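Local coordinates for p450 cytochrome, putative (Rippkaea orientalis, PDB 6Y01), which probably binds and carries the molybdenum cofactor, as a transport protein with a Rossmann-like fold of the SLOG clan, at residues L143-F148 / V156-S161; R101-V106 / L129-P134; P134-N139 / I166-S171. All coordinates share one frame; numbering follows the deposited sequence.

Contact 1: L143-F148 / V156-S161; sequences LSQELF and VWIASS
Q145 and I158 meet between a helix and the strand that follows it in a beta-alpha-beta unit of this Rossmann-like fold: helix 142-151 lies over the outermost strand 157-158, which is parallel to its neighbour 135-138. The side chain of Q145 starts out alongside the strand and closes on it toward its end, with CG anti to its own carbonyl carbon (chi1 -67°) and the chain extended beyond it, so that nearly its whole length lies against I158. At the root, Q145 CB stands 3.9 Å from I158 CD1. One carbon further, Q145 CG is 3.8 Å from the same methyl. The amide carbon then passes to the other branch, Q145 CD lying 3.9 Å from I158 CG2. At the tip Q145 OE1 comes to 3.7 Å of I158 CG2, an apolar touch and not a polar bond. The other amide atom, NE2, turns to N139 OD1, its hydrogen-bond partner in the loop after strand 135-138. Cut back to an alanine, the side chain would keep its CB near I158 CD1 but would probably leave I158 CG2 bare on this side and deprive N139 OD1 of its amide donor. Deeper in, V156 reaches the last turn of the 143-148 segment. Its CG1 sits between the backbone N and the carbonyl carbon (chi1 72°) and faces the backbone of F148 more than its ring, which turns away to pack on L122, V125, A126 and L129 of helix 119-130. The helix also meets a second subunit, where L143 and L147 each pack on their own counterparts. F148 and V156 are buried, whereas I158 remains exposed. V156 CG1 lies 4.0 Å from F148 C and 4.4 Å from F148 CB.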
loop_
_atom_site.group_PDB
_atom_site.type_symbol
_atom_site.label_atom_id
_atom_site.label_comp_id
_atom_site.label_asym_id
_atom_site.label_seq_id
_atom_site.Cartn_x
_atom_site.Cartn_y
_atom_site.Cartn_z
ATOM N N LEU D 143 24.881 18.657 3.330
ATOM C CA LEU D 143 24.907 17.337 4.014
ATOM C C LEU D 143 24.109 16.320 3.199
ATOM O O LEU D 143 24.639 15.214 2.944
ATOM C CB LEU D 143 24.302 17.401 5.417
ATOM C CG LEU D 143 25.177 17.876 6.558
ATOM C CD1 LEU D 143 24.366 17.834 7.848
ATOM C CD2 LEU D 143 26.407 17.021 6.672
ATOM N N SER D 144 22.857 16.648 2.856
ATOM C CA SER D 144 21.985 15.738 2.078
ATOM C C SER D 144 22.617 15.459 0.716
ATOM O O SER D 144 22.533 14.319 0.262
ATOM C CB SER D 144 20.541 16.252 1.939
ATOM O OG SER D 144 20.456 17.406 1.108
ATOM N N GLN D 145 23.255 16.450 0.105
ATOM C CA GLN D 145 23.840 16.297 -1.239
ATOM C C GLN D 145 24.970 15.274 -1.163
ATOM O O GLN D 145 24.983 14.324 -1.954
ATOM C CB GLN D 145 24.295 17.643 -1.806
ATOM C CG GLN D 145 23.129 18.592 -2.088
ATOM C CD GLN D 145 23.604 19.942 -2.577
ATOM O OE1 GLN D 145 24.750 20.098 -2.986
ATOM N NE2 GLN D 145 22.721 20.934 -2.501
ATOM N N GLU D 146 25.847 15.434 -0.185
ATOM C CA GLU D 146 27.002 14.515 0.000
ATOM C C GLU D 146 26.485 13.108 0.349
ATOM O O GLU D 146 26.944 12.113 -0.233
ATOM C CB GLU D 146 27.915 15.045 1.101
ATOM N N LEU D 147 25.534 13.015 1.269
ATOM C CA LEU D 147 25.024 11.698 1.697
ATOM C C LEU D 147 24.422 10.939 0.508
ATOM O O LEU D 147 24.741 9.759 0.288
ATOM C CB LEU D 147 23.989 11.895 2.797
ATOM C CG LEU D 147 23.428 10.593 3.376
ATOM C CD1 LEU D 147 24.518 9.622 3.866
ATOM C CD2 LEU D 147 22.519 10.928 4.542
ATOM N N PHE D 148 23.568 11.601 -0.273
ATOM C CA PHE D 148 22.922 10.928 -1.413
ATOM C C PHE D 148 23.931 10.608 -2.523
ATOM O O PHE D 148 23.770 9.582 -3.179
ATOM C CB PHE D 148 21.739 11.758 -1.909
ATOM C CG PHE D 148 20.550 11.637 -1.012
ATOM C CD1 PHE D 148 20.052 10.392 -0.651
ATOM C CD2 PHE D 148 19.899 12.762 -0.549
ATOM C CE1 PHE D 148 18.950 10.266 0.150
ATOM C CE2 PHE D 148 18.782 12.649 0.254
ATOM C CZ PHE D 148 18.304 11.398 0.589
ATOM N N VAL D 156 22.866 10.660 -8.344
ATOM C CA VAL D 156 22.041 11.852 -8.092
ATOM C C VAL D 156 22.636 13.072 -8.812
ATOM O O VAL D 156 23.837 13.209 -8.935
ATOM C CB VAL D 156 21.926 12.042 -6.577
ATOM C CG1 VAL D 156 23.215 12.529 -5.966
ATOM C CG2 VAL D 156 20.801 12.964 -6.241
ATOM N N TRP D 157 21.775 13.953 -9.278
ATOM C CA TRP D 157 22.181 15.228 -9.922
ATOM C C TRP D 157 21.892 16.398 -8.989
ATOM O O TRP D 157 20.888 16.375 -8.292
ATOM C CB TRP D 157 21.418 15.438 -11.225
ATOM C CG TRP D 157 21.997 14.683 -12.376
ATOM C CD1 TRP D 157 22.986 15.081 -13.238
ATOM C CD2 TRP D 157 21.530 13.429 -12.856
ATOM N NE1 TRP D 157 23.194 14.125 -14.194
ATOM C CE2 TRP D 157 22.314 13.095 -13.979
ATOM C CE3 TRP D 157 20.542 12.555 -12.420
ATOM C CZ2 TRP D 157 22.134 11.906 -14.672
ATOM C CZ3 TRP D 157 20.375 11.368 -13.096
ATOM C CH2 TRP D 157 21.140 11.061 -14.219
ATOM N N ILE D 158 22.754 17.390 -9.003
ATOM C CA ILE D 158 22.608 18.627 -8.212
ATOM C C ILE D 158 22.357 19.779 -9.187
ATOM O O ILE D 158 23.210 20.061 -10.011
ATOM C CB ILE D 158 23.851 18.921 -7.362
ATOM C CG1 ILE D 158 24.284 17.686 -6.571
ATOM C CG2 ILE D 158 23.583 20.123 -6.467
ATOM C CD1 ILE D 158 23.303 17.208 -5.588
ATOM N N ALA D 159 21.200 20.416 -9.080
ATOM C CA ALA D 159 20.850 21.531 -9.971
ATOM C C ALA D 159 21.180 22.860 -9.317
ATOM O O ALA D 159 21.103 22.996 -8.097
ATOM C CB ALA D 159 19.389 21.505 -10.362
ATOM N N SER D 160 21.437 23.852 -10.158
ATOM C CA SER D 160 21.770 25.224 -9.718
ATOM C C SER D 160 20.540 26.140 -9.755
ATOM O O SER D 160 20.596 27.210 -9.152
ATOM C CB SER D 160 22.890 25.796 -10.579
ATOM O OG SER D 160 22.564 25.696 -11.972
ATOM N N SER D 161 19.491 25.761 -10.457
ATOM C CA SER D 161 18.322 26.628 -10.690
ATOM C C SER D 161 17.199 25.809 -11.276
ATOM O O SER D 161 17.411 24.705 -11.758
ATOM C CB SER D 161 18.665 27.735 -11.661
ATOM O OG SER D 161 18.898 27.183 -12.948
#

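Contact 2: R101-V106 / L129-P134; sequences RNNINV and LKNQKP
A Schellman motif at the end of helix 119-130, with Q132 at positive phi, turns the chain so that N131 and K133 on either side of it both face N103 and V106 of helix 102-108; the two helices flank strand 111-115 of the Rossmann-like fold in sequence. Within the turn, Q132 N bonds back to L129 O at 3.0 Å. The polar link between this turn and helix 102-108 is a side-chain amide pair: N131 ND2 donates to N103 OD1 at 3.1 Å, bent to 139° at the hydrogen. N103 brings its oxygen there with CG anti to the backbone N (chi1 -153°). The bond lies close to the amide plane of N131 but is tilted from the carbonyl plane of N103; the two amide planes are 38° apart. Beside it, V106 CG2 approaches the same nitrogen, N131 ND2, at 3.8 Å, the two side chains crossing nearly at right angles. N103 and N131 also pack on N99 of a second subunit, which places this pair at an interface. K133, bent at its second torsion, carries its CG, CD and CE past the oxygen end of the V106 carbonyl to send NZ to S109 O, just past helix 102-108. On the way its last carbon comes close: K133 CE lies 3.2 Å from V106 O.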
loop_
_atom_site.group_PDB
_atom_site.type_symbol
_atom_site.label_atom_id
_atom_site.label_comp_id
_atom_site.label_asym_id
_atom_site.label_seq_id
_atom_site.Cartn_x
_atom_site.Cartn_y
_atom_site.Cartn_z
ATOM N N ARG D 101 2.363 6.203 0.349
ATOM C CA ARG D 101 2.203 6.625 -1.047
ATOM C C ARG D 101 3.470 7.199 -1.655
ATOM O O ARG D 101 3.547 7.326 -2.869
ATOM C CB ARG D 101 1.046 7.629 -1.237
ATOM C CG ARG D 101 1.203 9.043 -0.684
ATOM C CD ARG D 101 2.153 9.924 -1.452
ATOM N NE ARG D 101 1.811 11.304 -1.203
ATOM C CZ ARG D 101 2.125 12.000 -0.162
ATOM N NH1 ARG D 101 2.826 11.521 0.863
ATOM N NH2 ARG D 101 1.643 13.203 0.008
ATOM N N ASN D 102 4.472 7.509 -0.854
ATOM C CA ASN D 102 5.705 8.116 -1.355
ATOM C C ASN D 102 6.305 7.218 -2.456
ATOM O O ASN D 102 6.909 7.699 -3.404
ATOM C CB ASN D 102 6.679 8.357 -0.178
ATOM C CG ASN D 102 6.190 9.408 0.799
ATOM O OD1 ASN D 102 5.122 9.894 0.640
ATOM N ND2 ASN D 102 6.984 9.789 1.814
ATOM N N ASN D 103 6.148 5.886 -2.320
ATOM C CA ASN D 103 6.738 4.971 -3.301
ATOM C C ASN D 103 6.017 5.115 -4.645
ATOM O O ASN D 103 6.644 4.987 -5.677
ATOM C CB ASN D 103 6.793 3.509 -2.799
ATOM C CG ASN D 103 7.934 2.739 -3.457
ATOM O OD1 ASN D 103 9.089 3.174 -3.539
ATOM N ND2 ASN D 103 7.628 1.529 -3.877
ATOM N N ILE D 104 4.707 5.376 -4.620
ATOM C CA ILE D 104 3.955 5.586 -5.870
ATOM C C ILE D 104 4.460 6.840 -6.555
ATOM O O ILE D 104 4.658 6.808 -7.784
ATOM C CB ILE D 104 2.451 5.708 -5.572
ATOM C CG1 ILE D 104 1.947 4.439 -4.873
ATOM C CG2 ILE D 104 1.704 5.996 -6.867
ATOM C CD1 ILE D 104 0.521 4.509 -4.474
ATOM N N ASN D 105 4.722 7.886 -5.763
ATOM C CA ASN D 105 5.210 9.144 -6.373
ATOM C C ASN D 105 6.464 8.869 -7.191
ATOM O O ASN D 105 6.659 9.343 -8.275
ATOM C CB ASN D 105 5.552 10.210 -5.320
ATOM C CG ASN D 105 4.372 10.662 -4.474
ATOM O OD1 ASN D 105 3.301 10.261 -4.703
ATOM N ND2 ASN D 105 4.614 11.435 -3.407
ATOM N N VAL D 106 7.379 8.080 -6.583
ATOM C CA VAL D 106 8.702 7.889 -7.232
ATOM C C VAL D 106 8.626 6.892 -8.365
ATOM O O VAL D 106 9.248 7.124 -9.404
ATOM C CB VAL D 106 9.842 7.698 -6.246
ATOM C CG1 VAL D 106 9.884 8.842 -5.214
ATOM C CG2 VAL D 106 9.753 6.351 -5.633
ATOM N N LEU D 129 16.094 6.891 -5.352
ATOM C CA LEU D 129 17.453 6.372 -5.663
ATOM C C LEU D 129 17.514 4.850 -5.479
ATOM O O LEU D 129 18.144 4.211 -6.288
ATOM C CB LEU D 129 18.443 7.078 -4.750
ATOM C CG LEU D 129 18.657 8.561 -5.049
ATOM C CD1 LEU D 129 19.486 9.204 -3.971
ATOM C CD2 LEU D 129 19.292 8.765 -6.399
ATOM N N LYS D 130 16.791 4.298 -4.516
ATOM C CA LYS D 130 16.779 2.823 -4.319
ATOM C C LYS D 130 16.159 2.163 -5.548
ATOM O O LYS D 130 16.606 1.094 -5.940
ATOM C CB LYS D 130 16.036 2.473 -3.044
ATOM C CG LYS D 130 16.030 0.979 -2.720
ATOM C CD LYS D 130 15.495 0.707 -1.357
ATOM C CE LYS D 130 15.366 -0.788 -1.127
ATOM N NZ LYS D 130 16.666 -1.305 -0.810
ATOM N N ASN D 131 15.146 2.800 -6.135
ATOM C CA ASN D 131 14.440 2.321 -7.358
ATOM C C ASN D 131 15.202 2.702 -8.637
ATOM O O ASN D 131 14.710 2.389 -9.708
ATOM C CB ASN D 131 12.996 2.797 -7.367
ATOM C CG ASN D 131 12.059 2.172 -6.375
ATOM O OD1 ASN D 131 11.928 0.932 -6.330
ATOM N ND2 ASN D 131 11.419 2.956 -5.539
ATOM N N GLN D 132 16.391 3.297 -8.533
ATOM C CA GLN D 132 17.265 3.691 -9.665
ATOM C C GLN D 132 16.536 4.701 -10.566
ATOM O O GLN D 132 16.777 4.739 -11.790
ATOM C CB GLN D 132 17.742 2.451 -10.425
ATOM C CG GLN D 132 18.411 1.441 -9.484
ATOM C CD GLN D 132 19.896 1.427 -9.655
ATOM O OE1 GLN D 132 20.564 2.415 -9.372
ATOM N NE2 GLN D 132 20.399 0.320 -10.139
ATOM N N LYS D 133 15.698 5.530 -9.962
ATOM C CA LYS D 133 15.052 6.622 -10.677
ATOM C C LYS D 133 16.022 7.795 -10.709
ATOM O O LYS D 133 16.726 8.050 -9.747
ATOM C CB LYS D 133 13.761 7.064 -9.974
ATOM C CG LYS D 133 12.587 6.109 -10.154
ATOM C CD LYS D 133 12.094 6.233 -11.614
ATOM C CE LYS D 133 10.763 5.608 -11.838
ATOM N NZ LYS D 133 10.474 5.624 -13.259
ATOM N N PRO D 134 16.026 8.595 -11.803
ATOM C CA PRO D 134 16.821 9.816 -11.834
ATOM C C PRO D 134 16.288 10.836 -10.830
ATOM O O PRO D 134 15.054 11.075 -10.766
ATOM C CB PRO D 134 16.650 10.354 -13.269
ATOM C CG PRO D 134 16.136 9.200 -14.035
ATOM C CD PRO D 134 15.328 8.344 -13.062
#

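Contact 3: P134-N139 / I166-S171; sequences PVILLN and IELIKS
I136, on the inner strand 135-138 of the parallel sheet, packs under helix 162-176, which covers one face of this Rossmann-like layer; its neighbour V135 faces helix 119-130 on the opposite side. The tight part is a single methyl. With CG1 anti to the carbonyl carbon (chi1 -58°) and the chain extended beyond it, I136 presents CD1 between two successive helix residues. I136 CD1 touches L168 CB at 3.8 Å. The same methyl, I136 CD1, lies 3.8 Å from I169 CG1, whose side chain crosses that of I136 almost perpendicularly. Buried I169 also packs inward on W47. The looser side begins at the other branch, where I136 CG2 and L168 CD1 are 4.1 Å apart. There L168, partly exposed, leans on W157 of the adjoining edge strand. Further round the helix, K170 points its exposed side chain to a salt bridge with E45. At S171 the hydroxyl folds back on the helix, S171 OG donating to L168 O at 2.7 Å.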
loop_
_atom_site.group_PDB
_atom_site.type_symbol
_atom_site.label_atom_id
_atom_site.label_comp_id
_atom_site.label_asym_id
_atom_site.label_seq_id
_atom_site.Cartn_x
_atom_site.Cartn_y
_atom_site.Cartn_z
ATOM N N PRO D 134 16.026 8.595 -11.803
ATOM C CA PRO D 134 16.821 9.816 -11.834
ATOM C C PRO D 134 16.288 10.836 -10.830
ATOM O O PRO D 134 15.054 11.075 -10.766
ATOM C CB PRO D 134 16.650 10.354 -13.269
ATOM C CG PRO D 134 16.136 9.200 -14.035
ATOM C CD PRO D 134 15.328 8.344 -13.062
ATOM N N VAL D 135 17.211 11.417 -10.070
ATOM C CA VAL D 135 16.876 12.381 -9.015
ATOM C C VAL D 135 17.714 13.624 -9.203
ATOM O O VAL D 135 18.925 13.526 -9.347
ATOM C CB VAL D 135 17.068 11.824 -7.608
ATOM C CG1 VAL D 135 16.836 12.906 -6.562
ATOM C CG2 VAL D 135 16.173 10.633 -7.369
ATOM N N ILE D 136 17.024 14.776 -9.154
ATOM C CA ILE D 136 17.683 16.087 -9.173
ATOM C C ILE D 136 17.423 16.765 -7.846
ATOM O O ILE D 136 16.251 16.921 -7.453
ATOM C CB ILE D 136 17.174 16.945 -10.332
ATOM C CG1 ILE D 136 17.395 16.250 -11.671
ATOM C CG2 ILE D 136 17.815 18.310 -10.281
ATOM C CD1 ILE D 136 16.691 16.936 -12.836
ATOM N N LEU D 137 18.485 17.199 -7.179
ATOM C CA LEU D 137 18.363 17.984 -5.940
ATOM C C LEU D 137 18.501 19.464 -6.271
ATOM O O LEU D 137 19.477 19.873 -6.873
ATOM C CB LEU D 137 19.441 17.552 -4.948
ATOM C CG LEU D 137 19.475 16.049 -4.638
ATOM C CD1 LEU D 137 20.620 15.760 -3.653
ATOM C CD2 LEU D 137 18.167 15.581 -4.076
ATOM N N LEU D 138 17.541 20.224 -5.799
ATOM C CA LEU D 138 17.550 21.709 -5.908
ATOM C C LEU D 138 17.381 22.264 -4.496
ATOM O O LEU D 138 16.246 22.422 -4.010
ATOM C CB LEU D 138 16.461 22.147 -6.893
ATOM C CG LEU D 138 16.416 23.639 -7.127
ATOM C CD1 LEU D 138 17.597 24.131 -7.924
ATOM C CD2 LEU D 138 15.145 23.951 -7.872
ATOM N N ASN D 139 18.505 22.407 -3.789
ATOM C CA ASN D 139 18.457 22.809 -2.378
ATOM C C ASN D 139 19.795 23.371 -1.961
ATOM O O ASN D 139 20.757 23.305 -2.742
ATOM C CB ASN D 139 18.039 21.663 -1.453
ATOM C CG ASN D 139 19.035 20.540 -1.354
ATOM O OD1 ASN D 139 20.240 20.769 -1.186
ATOM N ND2 ASN D 139 18.519 19.343 -1.529
ATOM N N ILE D 166 15.443 21.744 -15.778
ATOM C CA ILE D 166 14.831 21.412 -17.080
ATOM C C ILE D 166 15.922 20.914 -18.029
ATOM O O ILE D 166 15.683 19.919 -18.732
ATOM C CB ILE D 166 14.074 22.624 -17.668
ATOM C CG1 ILE D 166 13.010 23.128 -16.699
ATOM C CG2 ILE D 166 13.500 22.280 -19.020
ATOM C CD1 ILE D 166 11.911 22.147 -16.352
ATOM N N GLU D 167 17.080 21.586 -18.055
ATOM C CA GLU D 167 18.214 21.163 -18.906
ATOM C C GLU D 167 18.608 19.717 -18.562
ATOM O O GLU D 167 18.786 18.886 -19.482
ATOM C CB GLU D 167 19.433 22.061 -18.716
ATOM N N LEU D 168 18.682 19.413 -17.260
ATOM C CA LEU D 168 19.095 18.067 -16.818
ATOM C C LEU D 168 18.046 17.053 -17.253
ATOM O O LEU D 168 18.407 15.998 -17.750
ATOM C CB LEU D 168 19.319 18.042 -15.308
ATOM C CG LEU D 168 20.554 18.785 -14.815
ATOM C CD1 LEU D 168 20.513 18.922 -13.302
ATOM C CD2 LEU D 168 21.821 18.045 -15.231
ATOM N N ILE D 169 16.771 17.365 -17.055
ATOM C CA ILE D 169 15.699 16.439 -17.487
ATOM C C ILE D 169 15.835 16.130 -18.970
ATOM O O ILE D 169 15.711 14.978 -19.350
ATOM C CB ILE D 169 14.311 16.993 -17.148
ATOM C CG1 ILE D 169 14.132 17.047 -15.622
ATOM C CG2 ILE D 169 13.220 16.191 -17.850
ATOM C CD1 ILE D 169 12.949 17.906 -15.213
ATOM N N LYS D 170 16.014 17.152 -19.804
ATOM C CA LYS D 170 16.140 16.915 -21.250
ATOM C C LYS D 170 17.289 15.952 -21.539
ATOM O O LYS D 170 17.130 15.080 -22.380
ATOM C CB LYS D 170 16.297 18.247 -21.980
ATOM C CG LYS D 170 15.013 19.045 -22.001
ATOM C CD LYS D 170 15.161 20.375 -22.608
ATOM C CE LYS D 170 13.818 21.077 -22.627
ATOM N NZ LYS D 170 13.994 22.535 -22.839
ATOM N N SER D 171 18.427 16.100 -20.852
ATOM C CA SER D 171 19.578 15.191 -21.081
ATOM C C SER D 171 19.232 13.776 -20.602
ATOM O O SER D 171 19.652 12.792 -21.269
ATOM C CB SER D 171 20.832 15.724 -20.478
ATOM O OG SER D 171 20.728 15.715 -19.080
#

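Contacts 1 and 3 are close neighbours, their centres about 10 Å apart, on the adjacent strands 135-138 and 157-158: contact 1 is nested in the loop that contact 3 closes. Helix 142-151 makes the crossover between these strands, and helix 162-176 is the terminal helix that follows strand 157-158. A backbone hydrogen bond joins the strands, L137 N to W157 O at 2.8 Å, and A159 CB packs on I136 CG2 at 3.6 Å. Contact 2, about 16 Å from contact 1 between centres, closes earlier in the chain and shares P134 with contact 3. L129 bridges it to contact 1, with L129 CD1 3.6 Å from F148 CD1. Contacts 1 and 2 both border the second subunit; contact 3 touches no other chain.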